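Local coordinates for RagB/SusD domain protein (PDB 5J5U) that binds chitin as a SusD homolog, probably capturing chitin chains at the outer membrane of Flavobacterium johnsoniae for uptake and breakdown, at residues 47-52 with 249-254; 62-67 with 473-478; 285-290 with 294-299; 343-348 with 401-406; 445-450 with 467-472. All blocks are in the same frame, centred on the assembly; numbering follows the deposited sequence.

Interaction 1: residues 47-52 with 249-254; sequences QHYSGS and YGFISD
The ring of F251 turns its edge toward the face of the Y49 ring in an offset edge-to-face pair, with planes at 80° and centroids 5.7 Å apart. At that edge F251 CZ lies 3.9 Å from Y49 CE1, and Y49 OH sits near the plane of the F251 ring as well. H48 CB lies over one face of the Y49 ring, offset toward its rim. L39 of helix 31-45 touches both aromatic side chains. Y49 reaches across because its CG stands anti to the carbonyl carbon (chi1 -43°). The pair joins the short strand 49-50, which runs antiparallel to strand 259-260, to the last turn of helix 246-253 in the mainly helical, TPR-clan fold of a SusD-like protein. Just past that turn, D254 lies beside S52, the N-cap residue of helix 53-60. Their CB atoms, S52 CB and D254 CB, are 4.0 Å apart. S52 OG and D254 OD2 come no nearer than 3.5 Å and are not bonded to each other. Each polar end is engaged elsewhere: S52 OG caps the backbone N of V55 and also bonds to D258 OD1, while D254 OD1 bonds to H35 NE2 on helix 31-45.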
# COMPACT_ATOMS: atom_id res chain seq x y z
N GLN A 47 2.90 -10.39 6.21
CA GLN A 47 4.08 -10.67 7.00
C GLN A 47 5.17 -9.62 6.82
O GLN A 47 6.37 -9.93 6.74
CB GLN A 47 4.58 -12.07 6.68
CG GLN A 47 3.52 -13.14 6.89
CD GLN A 47 4.04 -14.60 6.78
OE1 GLN A 47 5.06 -14.87 6.13
NE2 GLN A 47 3.33 -15.53 7.42
N HIS A 48 4.75 -8.36 6.76
CA HIS A 48 5.64 -7.25 6.93
C HIS A 48 6.10 -7.19 8.41
O HIS A 48 7.26 -6.89 8.70
CB HIS A 48 4.96 -5.94 6.55
CG HIS A 48 5.07 -5.60 5.09
ND1 HIS A 48 4.37 -4.57 4.51
CD2 HIS A 48 5.80 -6.16 4.10
CE1 HIS A 48 4.67 -4.50 3.23
NE2 HIS A 48 5.53 -5.46 2.95
N TYR A 49 5.19 -7.47 9.35
CA TYR A 49 5.51 -7.34 10.78
C TYR A 49 5.10 -8.52 11.67
O TYR A 49 4.14 -9.25 11.36
CB TYR A 49 4.82 -6.09 11.36
CG TYR A 49 4.87 -4.85 10.50
CD1 TYR A 49 6.00 -4.05 10.47
CD2 TYR A 49 3.77 -4.47 9.75
CE1 TYR A 49 6.05 -2.90 9.72
CE2 TYR A 49 3.80 -3.29 8.98
CZ TYR A 49 4.95 -2.52 8.97
OH TYR A 49 5.00 -1.37 8.20
N SER A 50 5.80 -8.68 12.79
CA SER A 50 5.32 -9.58 13.85
C SER A 50 5.88 -9.20 15.24
O SER A 50 6.90 -8.54 15.35
CB SER A 50 5.67 -11.03 13.49
OG SER A 50 4.89 -11.94 14.25
N GLY A 51 5.22 -9.61 16.32
CA GLY A 51 5.78 -9.35 17.63
C GLY A 51 4.90 -8.67 18.64
O GLY A 51 4.89 -9.06 19.81
N SER A 52 4.20 -7.62 18.22
CA SER A 52 3.30 -6.90 19.12
C SER A 52 2.01 -7.70 19.34
O SER A 52 1.66 -8.56 18.54
CB SER A 52 2.96 -5.52 18.56
OG SER A 52 1.90 -5.58 17.61
N TYR A 249 1.40 6.54 14.78
CA TYR A 249 0.45 6.43 15.87
C TYR A 249 0.21 4.95 16.22
O TYR A 249 0.18 4.58 17.39
CB TYR A 249 -0.87 7.11 15.51
CG TYR A 249 -1.99 6.79 16.47
CD1 TYR A 249 -2.05 7.41 17.71
CD2 TYR A 249 -2.99 5.88 16.13
CE1 TYR A 249 -3.07 7.13 18.59
CE2 TYR A 249 -4.01 5.58 17.01
CZ TYR A 249 -4.04 6.22 18.24
OH TYR A 249 -5.05 5.95 19.14
N GLY A 250 0.03 4.11 15.20
CA GLY A 250 -0.12 2.69 15.46
C GLY A 250 1.13 2.08 16.11
O GLY A 250 1.05 1.37 17.09
N PHE A 251 2.30 2.37 15.53
CA PHE A 251 3.58 1.94 16.09
C PHE A 251 3.75 2.30 17.57
O PHE A 251 4.28 1.51 18.35
CB PHE A 251 4.74 2.54 15.28
CG PHE A 251 5.01 1.82 13.98
CD1 PHE A 251 4.92 0.44 13.90
CD2 PHE A 251 5.37 2.53 12.84
CE1 PHE A 251 5.18 -0.22 12.70
CE2 PHE A 251 5.64 1.88 11.63
CZ PHE A 251 5.55 0.50 11.56
N ILE A 252 3.27 3.48 17.95
CA ILE A 252 3.40 4.02 19.31
C ILE A 252 2.33 3.44 20.25
O ILE A 252 2.60 3.17 21.41
CB ILE A 252 3.36 5.56 19.32
CG1 ILE A 252 4.60 6.11 18.62
CG2 ILE A 252 3.33 6.13 20.73
CD1 ILE A 252 4.51 7.58 18.20
N SER A 253 1.13 3.18 19.74
CA SER A 253 0.10 2.56 20.57
C SER A 253 0.37 1.06 20.78
O SER A 253 -0.19 0.45 21.68
CB SER A 253 -1.27 2.77 19.97
OG SER A 253 -1.35 4.08 19.45
N ASP A 254 1.22 0.47 19.95
CA ASP A 254 1.70 -0.89 20.20
C ASP A 254 2.90 -0.88 21.16
O ASP A 254 3.57 -1.91 21.35
CB ASP A 254 2.10 -1.58 18.90
CG ASP A 254 0.90 -1.97 18.06
OD1 ASP A 254 -0.23 -2.04 18.60
OD2 ASP A 254 1.08 -2.22 16.86

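Interaction 2: residues 62-67 with 473-478; sequences FKKVDE and NDWTGK
K64 lays its aliphatic chain over one face of the W475 indole, and each atom past CB finds a part of the ring. CB directs the chain toward the 473-478 loop, with CG anti to the carbonyl carbon (chi1 -56°). K64 CG sits over the CE2-CZ2 bond of the six-membered ring, 3.8 Å from W475 CE2. K64 CD makes a CH-pi interaction 3.5 Å from the centroid of the six-membered ring and only 11° off the ring normal. There the chain bends at chi3 (-77°), and K64 CE moves on to W475 CZ3. The tip, K64 NZ, ends 3.4 Å from that same W475 CZ3, and forms a long salt bridge of 3.7 Å to D474 OD1, an oxygen lying in the indole plane at its edge. K64 belongs to the linker joining helix 53-60 to helix 66-90, whereas D474 and W475 open a type I beta turn, D474 to G477, in the C-terminal loop after helix 459-468. That turn closes through G477 N and D474 O, and T476 OG1 also donates to D474 OD2, at 2.5 Å, from the anti side and tilted out of the carboxylate plane. Without the indole, as with an alanine here, the K64 methylenes would probably lose their aromatic platform and the ammonium would be free to swing away from D474. At the five-membered ring W475 also packs on P445, on the side away from K64, while its NE1 is buried without a polar partner in the model.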
# COMPACT_ATOMS: atom_id res chain seq x y z
N PHE A 62 -4.51 -14.46 12.21
CA PHE A 62 -5.86 -14.37 11.63
C PHE A 62 -7.00 -14.55 12.66
O PHE A 62 -7.60 -15.61 12.79
CB PHE A 62 -6.03 -15.39 10.49
CG PHE A 62 -4.85 -15.43 9.53
CD1 PHE A 62 -4.13 -14.26 9.25
CD2 PHE A 62 -4.46 -16.62 8.93
CE1 PHE A 62 -3.06 -14.28 8.39
CE2 PHE A 62 -3.40 -16.67 8.06
CZ PHE A 62 -2.67 -15.49 7.79
N LYS A 63 -7.29 -13.48 13.39
CA LYS A 63 -8.43 -13.45 14.28
C LYS A 63 -9.29 -12.21 13.96
O LYS A 63 -8.75 -11.13 13.69
CB LYS A 63 -7.99 -13.44 15.74
CG LYS A 63 -7.29 -14.69 16.19
CD LYS A 63 -7.13 -14.72 17.69
CE LYS A 63 -6.32 -15.93 18.12
NZ LYS A 63 -6.18 -15.95 19.59
N LYS A 64 -10.61 -12.37 13.95
CA LYS A 64 -11.52 -11.30 13.57
C LYS A 64 -11.84 -10.36 14.71
O LYS A 64 -12.15 -10.80 15.81
CB LYS A 64 -12.84 -11.86 13.05
CG LYS A 64 -12.70 -12.80 11.91
CD LYS A 64 -13.92 -12.73 11.02
CE LYS A 64 -15.11 -13.45 11.62
NZ LYS A 64 -16.15 -13.73 10.58
N VAL A 65 -11.77 -9.07 14.41
CA VAL A 65 -12.31 -8.00 15.27
C VAL A 65 -13.03 -7.08 14.30
O VAL A 65 -12.40 -6.51 13.38
CB VAL A 65 -11.21 -7.21 16.05
CG1 VAL A 65 -11.85 -6.22 17.01
CG2 VAL A 65 -10.29 -8.16 16.81
N ASP A 66 -14.35 -6.97 14.46
CA ASP A 66 -15.20 -6.21 13.54
C ASP A 66 -14.68 -4.80 13.32
O ASP A 66 -14.63 -4.32 12.21
CB ASP A 66 -16.65 -6.12 14.06
CG ASP A 66 -17.35 -7.46 14.07
OD1 ASP A 66 -16.88 -8.38 13.36
OD2 ASP A 66 -18.37 -7.60 14.79
N GLU A 67 -14.34 -4.14 14.41
CA GLU A 67 -13.84 -2.78 14.35
C GLU A 67 -12.58 -2.70 13.49
O GLU A 67 -12.39 -1.73 12.73
CB GLU A 67 -13.55 -2.27 15.76
CG GLU A 67 -13.01 -0.88 15.80
CD GLU A 67 -12.40 -0.51 17.13
OE1 GLU A 67 -11.32 -1.04 17.42
OE2 GLU A 67 -12.98 0.33 17.86
N ASN A 473 -20.62 -12.55 3.26
CA ASN A 473 -19.84 -11.35 3.53
C ASN A 473 -18.78 -11.74 4.52
O ASN A 473 -18.89 -11.46 5.71
CB ASN A 473 -20.68 -10.20 4.08
CG ASN A 473 -19.82 -8.99 4.46
OD1 ASN A 473 -18.78 -8.72 3.82
ND2 ASN A 473 -20.22 -8.29 5.53
N ASP A 474 -17.79 -12.47 4.02
CA ASP A 474 -16.77 -13.09 4.83
C ASP A 474 -15.36 -12.64 4.38
O ASP A 474 -15.18 -12.19 3.26
CB ASP A 474 -16.92 -14.60 4.78
CG ASP A 474 -16.28 -15.28 5.94
OD1 ASP A 474 -16.34 -14.70 7.05
OD2 ASP A 474 -15.71 -16.38 5.75
N TRP A 475 -14.40 -12.75 5.29
CA TRP A 475 -13.00 -12.41 5.04
C TRP A 475 -12.23 -13.47 4.20
O TRP A 475 -11.13 -13.23 3.76
CB TRP A 475 -12.39 -12.05 6.42
CG TRP A 475 -11.76 -13.05 7.42
CD1 TRP A 475 -10.48 -13.04 7.87
CD2 TRP A 475 -12.40 -14.15 8.09
NE1 TRP A 475 -10.28 -14.03 8.79
CE2 TRP A 475 -11.45 -14.74 8.94
CE3 TRP A 475 -13.71 -14.66 8.10
CZ2 TRP A 475 -11.74 -15.85 9.77
CZ3 TRP A 475 -14.01 -15.78 8.92
CH2 TRP A 475 -13.01 -16.36 9.74
N THR A 476 -12.85 -14.63 3.98
CA THR A 476 -12.38 -15.65 3.04
C THR A 476 -12.98 -15.48 1.63
O THR A 476 -12.70 -16.27 0.73
CB THR A 476 -12.72 -17.06 3.53
OG1 THR A 476 -14.09 -17.07 3.96
CG2 THR A 476 -11.84 -17.44 4.73
N GLY A 477 -13.84 -14.47 1.44
CA GLY A 477 -14.28 -14.11 0.09
C GLY A 477 -13.17 -13.48 -0.76
O GLY A 477 -12.12 -13.08 -0.23
N LYS A 478 -13.41 -13.37 -2.07
CA LYS A 478 -12.47 -12.80 -3.04
C LYS A 478 -13.03 -11.55 -3.70
O LYS A 478 -14.23 -11.49 -3.99
CB LYS A 478 -12.12 -13.77 -4.17
CG LYS A 478 -11.48 -15.07 -3.77
CD LYS A 478 -9.99 -15.01 -3.87
CE LYS A 478 -9.36 -16.37 -3.60
NZ LYS A 478 -9.66 -17.39 -4.65

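Interaction 3: residues 285-290 with 294-299; sequences GSVNGG and PGEELY
The extended side chain of E296 points its carboxylate at the turn that begins at S286, and its two oxygens take separate donors. E296 OE1 receives the hydroxyl of S286 in a very short bond, 2.5 Å from S286 OG. E296 OE2 accepts the backbone N of V287 through its syn lone pair, at 2.8 Å and nearly straight (169°). Gripped at both oxygens, the carboxylate has its rotation about the last bond restrained. S286 meets it because OG is anti to its own backbone N (chi1 171°), which also lets OG accept N288 N at 3.1 Å as an ST turn. This sits on a type I beta turn from S286 to G289, so the carboxylate holds the beginning of a tight turn in the long loop between strands 280-281 and 320-321. The side chain of V287 crosses that of E296, with both methyls against the acid: V287 CG1 and V287 CG2 each lie 3.4 Å from E296 OE2. K283 NZ forms a salt bridge with the same oxygen, which probably balances the charge of E296. K283 NZ also donates a hydrogen bond to E297 O, and the backbones of K283 and L298 are bonded, tying the 294-299 segment back to the start of the loop.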
# COMPACT_ATOMS: atom_id res chain seq x y z
N GLY A 285 20.34 -8.37 22.73
CA GLY A 285 20.49 -9.58 23.50
C GLY A 285 20.84 -10.77 22.62
O GLY A 285 20.64 -10.75 21.41
N SER A 286 21.36 -11.82 23.25
CA SER A 286 21.66 -13.07 22.58
C SER A 286 20.50 -14.03 22.68
O SER A 286 19.76 -14.01 23.66
CB SER A 286 22.89 -13.73 23.20
OG SER A 286 23.08 -15.05 22.69
N VAL A 287 20.38 -14.91 21.68
CA VAL A 287 19.36 -15.94 21.71
C VAL A 287 19.52 -16.83 22.95
O VAL A 287 18.57 -17.48 23.38
CB VAL A 287 19.40 -16.82 20.45
CG1 VAL A 287 19.04 -16.01 19.21
CG2 VAL A 287 20.76 -17.46 20.29
N ASN A 288 20.72 -16.84 23.52
CA ASN A 288 20.95 -17.64 24.72
C ASN A 288 20.74 -16.82 25.98
O ASN A 288 21.04 -17.26 27.09
CB ASN A 288 22.36 -18.23 24.69
CG ASN A 288 22.55 -19.19 23.52
OD1 ASN A 288 22.03 -20.31 23.51
ND2 ASN A 288 23.33 -18.76 22.53
N GLY A 289 20.19 -15.62 25.82
CA GLY A 289 19.97 -14.74 26.94
C GLY A 289 21.18 -13.87 27.20
O GLY A 289 22.29 -14.15 26.71
N GLY A 290 20.97 -12.80 27.97
CA GLY A 290 22.02 -11.85 28.28
C GLY A 290 22.44 -11.01 27.09
O GLY A 290 21.94 -11.19 25.98
N PRO A 294 30.31 -11.18 20.46
CA PRO A 294 30.87 -11.19 19.11
C PRO A 294 30.51 -12.46 18.33
O PRO A 294 30.43 -13.55 18.88
CB PRO A 294 32.39 -11.10 19.36
CG PRO A 294 32.52 -10.50 20.73
CD PRO A 294 31.35 -11.04 21.50
N GLY A 295 30.32 -12.30 17.03
CA GLY A 295 30.01 -13.44 16.19
C GLY A 295 28.53 -13.74 16.02
O GLY A 295 28.14 -14.18 14.95
N GLU A 296 27.71 -13.48 17.04
CA GLU A 296 26.28 -13.81 16.91
C GLU A 296 25.59 -12.83 15.98
O GLU A 296 25.78 -11.61 16.11
CB GLU A 296 25.55 -13.81 18.26
CG GLU A 296 24.03 -14.10 18.10
CD GLU A 296 23.31 -14.39 19.42
OE1 GLU A 296 24.01 -14.57 20.45
OE2 GLU A 296 22.04 -14.43 19.42
N GLU A 297 24.80 -13.38 15.06
CA GLU A 297 24.02 -12.60 14.10
C GLU A 297 23.27 -11.48 14.79
O GLU A 297 22.60 -11.69 15.80
CB GLU A 297 23.02 -13.50 13.36
CG GLU A 297 22.14 -12.74 12.39
CD GLU A 297 22.94 -12.00 11.35
OE1 GLU A 297 23.68 -12.66 10.62
OE2 GLU A 297 22.83 -10.75 11.27
N LEU A 298 23.41 -10.29 14.22
CA LEU A 298 22.84 -9.07 14.77
C LEU A 298 21.45 -8.77 14.21
O LEU A 298 20.70 -7.99 14.80
CB LEU A 298 23.79 -7.90 14.47
CG LEU A 298 25.02 -7.73 15.37
CD1 LEU A 298 25.86 -6.57 14.91
CD2 LEU A 298 24.61 -7.49 16.81
N TYR A 299 21.11 -9.39 13.08
CA TYR A 299 19.86 -9.05 12.39
C TYR A 299 18.97 -10.24 12.16
O TYR A 299 19.23 -11.07 11.29
CB TYR A 299 20.17 -8.34 11.07
CG TYR A 299 20.80 -7.00 11.34
CD1 TYR A 299 20.01 -5.90 11.63
CD2 TYR A 299 22.20 -6.84 11.37
CE1 TYR A 299 20.57 -4.68 11.93
CE2 TYR A 299 22.78 -5.60 11.67
CZ TYR A 299 21.95 -4.53 11.95
OH TYR A 299 22.48 -3.30 12.23

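Interaction 4: residues 343-348 with 401-406; sequences LLAEAA and EQIGTQ
Two helical turns approach each other, with the CA atoms of E346 and I403 6.8 Å apart. The contact joins helix 337-349 to helix 399-410 within the mainly helical SusD-like fold, whose family belongs to the TPR clan, and it is plain helix-to-helix packing. I403 carries it from one side. Its CG1 lies anti to the carbonyl carbon (chi1 -68°) and the chain continues extended (chi2 176°), so the CD1 methyl is pushed out to the backbone of the other helix, between A345 and E346. There I403 CD1 meets A345 CB at 3.8 Å and E346 CB at 3.9 Å, while the shorter branch, I403 CG2, touches E346 CB at 4.1 Å. The small A345 side chain allows the methyl to come in close to the main chain. From E346 CB the chain runs extended, with CG anti to the backbone N, and its carboxylate is engaged outside these turns: OE1 forms a salt bridge with R424 of helix 415-425, and OE2 another with R350 just past helix 337-349. These two arginines probably keep the buried acid ionised. Behind the contact, L343 and A347 turn to helix 178-195, touching M194, and L344 packs on F360 of helix 357-371. On the other helix, T405 OG1 and T405 N both bond to E401 O, from opposite faces of its carbonyl plane. The closest approach of the two segments is I403 CD1 to E346 N, at 3.5 Å.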
# COMPACT_ATOMS: atom_id res chain seq x y z
N LEU A 343 6.57 -2.08 -11.62
CA LEU A 343 5.39 -2.42 -12.41
C LEU A 343 5.74 -2.43 -13.89
O LEU A 343 5.33 -3.34 -14.61
CB LEU A 343 4.26 -1.41 -12.14
CG LEU A 343 3.66 -1.42 -10.74
CD1 LEU A 343 2.74 -0.24 -10.52
CD2 LEU A 343 2.94 -2.75 -10.46
N LEU A 344 6.52 -1.45 -14.35
CA LEU A 344 6.95 -1.46 -15.74
C LEU A 344 7.85 -2.67 -16.04
O LEU A 344 7.79 -3.21 -17.14
CB LEU A 344 7.68 -0.15 -16.09
CG LEU A 344 6.65 0.98 -16.26
CD1 LEU A 344 7.31 2.34 -16.51
CD2 LEU A 344 5.59 0.65 -17.33
N ALA A 345 8.64 -3.13 -15.07
CA ALA A 345 9.39 -4.38 -15.24
C ALA A 345 8.43 -5.53 -15.52
O ALA A 345 8.64 -6.30 -16.48
CB ALA A 345 10.25 -4.69 -14.01
N GLU A 346 7.37 -5.64 -14.71
CA GLU A 346 6.43 -6.73 -14.93
C GLU A 346 5.68 -6.62 -16.27
O GLU A 346 5.52 -7.62 -16.98
CB GLU A 346 5.41 -6.83 -13.80
CG GLU A 346 4.38 -7.95 -14.03
CD GLU A 346 3.35 -8.11 -12.92
OE1 GLU A 346 3.31 -7.28 -11.99
OE2 GLU A 346 2.56 -9.07 -13.00
N ALA A 347 5.23 -5.43 -16.63
CA ALA A 347 4.55 -5.24 -17.92
C ALA A 347 5.50 -5.56 -19.10
O ALA A 347 5.09 -6.15 -20.10
CB ALA A 347 4.01 -3.83 -18.03
N ALA A 348 6.77 -5.16 -18.97
CA ALA A 348 7.78 -5.45 -19.97
C ALA A 348 7.92 -6.95 -20.17
O ALA A 348 7.92 -7.43 -21.30
CB ALA A 348 9.12 -4.86 -19.57
N GLU A 401 8.58 -13.66 -9.44
CA GLU A 401 8.94 -13.84 -8.04
C GLU A 401 9.77 -12.68 -7.53
O GLU A 401 9.49 -12.11 -6.46
CB GLU A 401 9.71 -15.15 -7.86
CG GLU A 401 10.17 -15.38 -6.43
CD GLU A 401 10.87 -16.71 -6.25
OE1 GLU A 401 10.98 -17.46 -7.24
OE2 GLU A 401 11.32 -16.99 -5.13
N GLN A 402 10.76 -12.31 -8.33
CA GLN A 402 11.70 -11.24 -8.00
C GLN A 402 11.01 -9.88 -7.94
O GLN A 402 11.27 -9.08 -7.03
CB GLN A 402 12.85 -11.20 -9.01
CG GLN A 402 13.83 -12.34 -8.84
CD GLN A 402 14.89 -12.40 -9.93
OE1 GLN A 402 14.73 -13.10 -10.93
NE2 GLN A 402 15.98 -11.67 -9.73
N ILE A 403 10.11 -9.64 -8.90
CA ILE A 403 9.37 -8.38 -9.02
C ILE A 403 8.36 -8.22 -7.87
O ILE A 403 8.25 -7.14 -7.27
CB ILE A 403 8.63 -8.28 -10.39
CG1 ILE A 403 9.64 -8.14 -11.53
CG2 ILE A 403 7.68 -7.08 -10.42
CD1 ILE A 403 9.02 -8.14 -12.88
N GLY A 404 7.64 -9.30 -7.59
CA GLY A 404 6.71 -9.32 -6.47
C GLY A 404 7.40 -9.06 -5.15
O GLY A 404 6.91 -8.26 -4.34
N THR A 405 8.54 -9.73 -4.94
CA THR A 405 9.30 -9.57 -3.70
C THR A 405 9.82 -8.14 -3.54
O THR A 405 9.72 -7.53 -2.45
CB THR A 405 10.48 -10.57 -3.67
OG1 THR A 405 10.00 -11.88 -3.98
CG2 THR A 405 11.15 -10.59 -2.30
N GLN A 406 10.34 -7.59 -4.63
CA GLN A 406 10.81 -6.21 -4.59
C GLN A 406 9.66 -5.23 -4.30
O GLN A 406 9.82 -4.31 -3.50
CB GLN A 406 11.53 -5.83 -5.89
CG GLN A 406 12.89 -6.47 -6.04
CD GLN A 406 13.83 -6.13 -4.89
OE1 GLN A 406 13.74 -5.06 -4.28
NE2 GLN A 406 14.72 -7.06 -4.57

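Interaction 5: residues 445-450 with 467-472; sequences PTRLYY and QRMGGT
The end of helix 459-468, closed by a Schellman motif at G470, presses M469 against the 445-450 loop, where R447 and Y450 receive it. M469 SD sits over the centre of one face of the R447 guanidinium, 3.4 Å from R447 CZ. M469 and R447 come from opposite directions, and M469 bends at chi3 (-67°), which carries its CE methyl on to the tyrosine. M469 CE lies 3.6 Å from Y450 CE2 and 3.7 Å from R447 NH2. R447 NH2 is in turn held 3.3 Å above the Y450 ring plane, over its centre, so the guanidinium offers a face to the sulfur and its NH2 edge to the face of the tyrosine ring. Its rotation is fixed by bonds beyond this contact: NH1 donates to D474 O and N473 OD1, NH2 to Y119 O. A leucine in place of R447 would probably take the guanidinium donor from Y119 O, N473 OD1 and D474 O, the last keeping its turn bond from G477 N, and expose the M469 thioether to a gap beside Y450. The 445-450 loop runs between helix 415-425 and helix 452-457, and L448 packs on helix 31-45 and helix 98-119. Y450 also reaches Y119 at the end of helix 98-119, and Y462 and A465 of helix 459-468, so the loop lies between the end of helix 459-468 and helices 31-45 and 98-119.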
# COMPACT_ATOMS: atom_id res chain seq x y z
N PRO A 445 -6.64 -14.47 4.88
CA PRO A 445 -7.85 -13.77 4.49
C PRO A 445 -7.65 -13.03 3.19
O PRO A 445 -6.60 -12.40 2.99
CB PRO A 445 -8.09 -12.82 5.66
CG PRO A 445 -7.41 -13.48 6.82
CD PRO A 445 -6.18 -14.09 6.23
N THR A 446 -8.65 -13.07 2.31
CA THR A 446 -8.48 -12.48 0.99
C THR A 446 -9.33 -11.22 0.77
O THR A 446 -9.32 -10.64 -0.32
CB THR A 446 -8.76 -13.51 -0.12
OG1 THR A 446 -9.92 -14.28 0.22
CG2 THR A 446 -7.55 -14.45 -0.26
N ARG A 447 -10.04 -10.79 1.81
CA ARG A 447 -10.69 -9.46 1.84
C ARG A 447 -11.09 -9.17 3.28
O ARG A 447 -11.06 -10.06 4.11
CB ARG A 447 -11.92 -9.41 0.92
CG ARG A 447 -13.10 -10.30 1.43
CD ARG A 447 -14.32 -10.31 0.50
NE ARG A 447 -15.15 -9.10 0.61
CZ ARG A 447 -16.14 -8.92 1.49
NH1 ARG A 447 -16.42 -9.86 2.37
NH2 ARG A 447 -16.83 -7.78 1.51
N LEU A 448 -11.47 -7.93 3.58
CA LEU A 448 -12.13 -7.65 4.84
C LEU A 448 -13.63 -7.46 4.53
O LEU A 448 -14.04 -7.36 3.36
CB LEU A 448 -11.53 -6.41 5.53
CG LEU A 448 -10.04 -6.51 5.91
CD1 LEU A 448 -9.56 -5.22 6.56
CD2 LEU A 448 -9.76 -7.71 6.83
N TYR A 449 -14.47 -7.46 5.57
CA TYR A 449 -15.90 -7.62 5.34
C TYR A 449 -16.70 -6.33 5.63
O TYR A 449 -16.32 -5.53 6.49
CB TYR A 449 -16.42 -8.81 6.17
CG TYR A 449 -15.99 -8.81 7.63
CD1 TYR A 449 -14.83 -9.48 8.04
CD2 TYR A 449 -16.74 -8.16 8.60
CE1 TYR A 449 -14.43 -9.49 9.37
CE2 TYR A 449 -16.35 -8.17 9.94
CZ TYR A 449 -15.19 -8.84 10.31
OH TYR A 449 -14.79 -8.83 11.63
N TYR A 450 -17.81 -6.16 4.92
CA TYR A 450 -18.68 -4.99 5.12
C TYR A 450 -19.24 -5.02 6.54
O TYR A 450 -19.53 -6.10 7.06
CB TYR A 450 -19.86 -4.98 4.15
CG TYR A 450 -19.61 -5.28 2.68
CD1 TYR A 450 -18.61 -4.66 1.96
CD2 TYR A 450 -20.42 -6.19 2.02
CE1 TYR A 450 -18.43 -4.95 0.59
CE2 TYR A 450 -20.27 -6.49 0.68
CZ TYR A 450 -19.28 -5.88 -0.03
OH TYR A 450 -19.14 -6.20 -1.36
N GLN A 467 -24.79 -11.72 -2.62
CA GLN A 467 -25.13 -12.68 -3.67
C GLN A 467 -24.03 -12.77 -4.70
O GLN A 467 -23.68 -13.86 -5.13
CB GLN A 467 -26.42 -12.30 -4.39
CG GLN A 467 -27.67 -12.98 -3.89
CD GLN A 467 -28.90 -12.50 -4.64
OE1 GLN A 467 -29.02 -11.32 -4.95
NE2 GLN A 467 -29.78 -13.41 -4.99
N ARG A 468 -23.51 -11.62 -5.12
CA ARG A 468 -22.43 -11.65 -6.11
C ARG A 468 -21.13 -12.23 -5.55
O ARG A 468 -20.25 -12.59 -6.31
CB ARG A 468 -22.18 -10.25 -6.67
CG ARG A 468 -23.39 -9.65 -7.30
CD ARG A 468 -23.00 -8.55 -8.23
NE ARG A 468 -22.48 -7.39 -7.53
CZ ARG A 468 -23.09 -6.22 -7.49
NH1 ARG A 468 -24.24 -6.08 -8.14
NH2 ARG A 468 -22.56 -5.18 -6.82
N MET A 469 -21.01 -12.31 -4.22
CA MET A 469 -19.84 -12.97 -3.64
C MET A 469 -20.01 -14.48 -3.40
O MET A 469 -19.12 -15.14 -2.84
CB MET A 469 -19.45 -12.31 -2.32
CG MET A 469 -18.59 -11.08 -2.52
SD MET A 469 -17.90 -10.42 -0.98
CE MET A 469 -19.38 -9.84 -0.13
N GLY A 470 -21.15 -15.03 -3.80
CA GLY A 470 -21.42 -16.45 -3.61
C GLY A 470 -22.26 -16.68 -2.37
O GLY A 470 -22.38 -17.81 -1.90
N GLY A 471 -22.81 -15.61 -1.79
CA GLY A 471 -23.70 -15.76 -0.66
C GLY A 471 -23.15 -15.36 0.70
O GLY A 471 -23.86 -15.44 1.69
N THR A 472 -21.88 -14.97 0.78
CA THR A 472 -21.30 -14.54 2.07
C THR A 472 -20.68 -13.14 2.08
O THR A 472 -20.31 -12.61 1.04
CB THR A 472 -20.21 -15.53 2.58
OG1 THR A 472 -19.30 -15.80 1.52
CG2 THR A 472 -20.81 -16.83 3.04

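Interactions 2 and 5 form one joint unit: their centres lie 9 Å apart and they touch directly, through G477 O to T446 OG1 at 2.5 Å, D66 OD1 to Y449 OH at 2.7 Å, and W475 CD1 on P445 CB at 3.3 Å. Y449 also makes a cation-pi contact with K64, so K64 and the C-terminal loop both meet the 445-450 segment. Interaction 1 stands about 20 Å from interaction 2 between centres, with their segments alternating along the chain. Interaction 4 is about 27 Å from interaction 1, and interaction 3 lies farthest out, about 45 Å from interaction 5 (centre to centre).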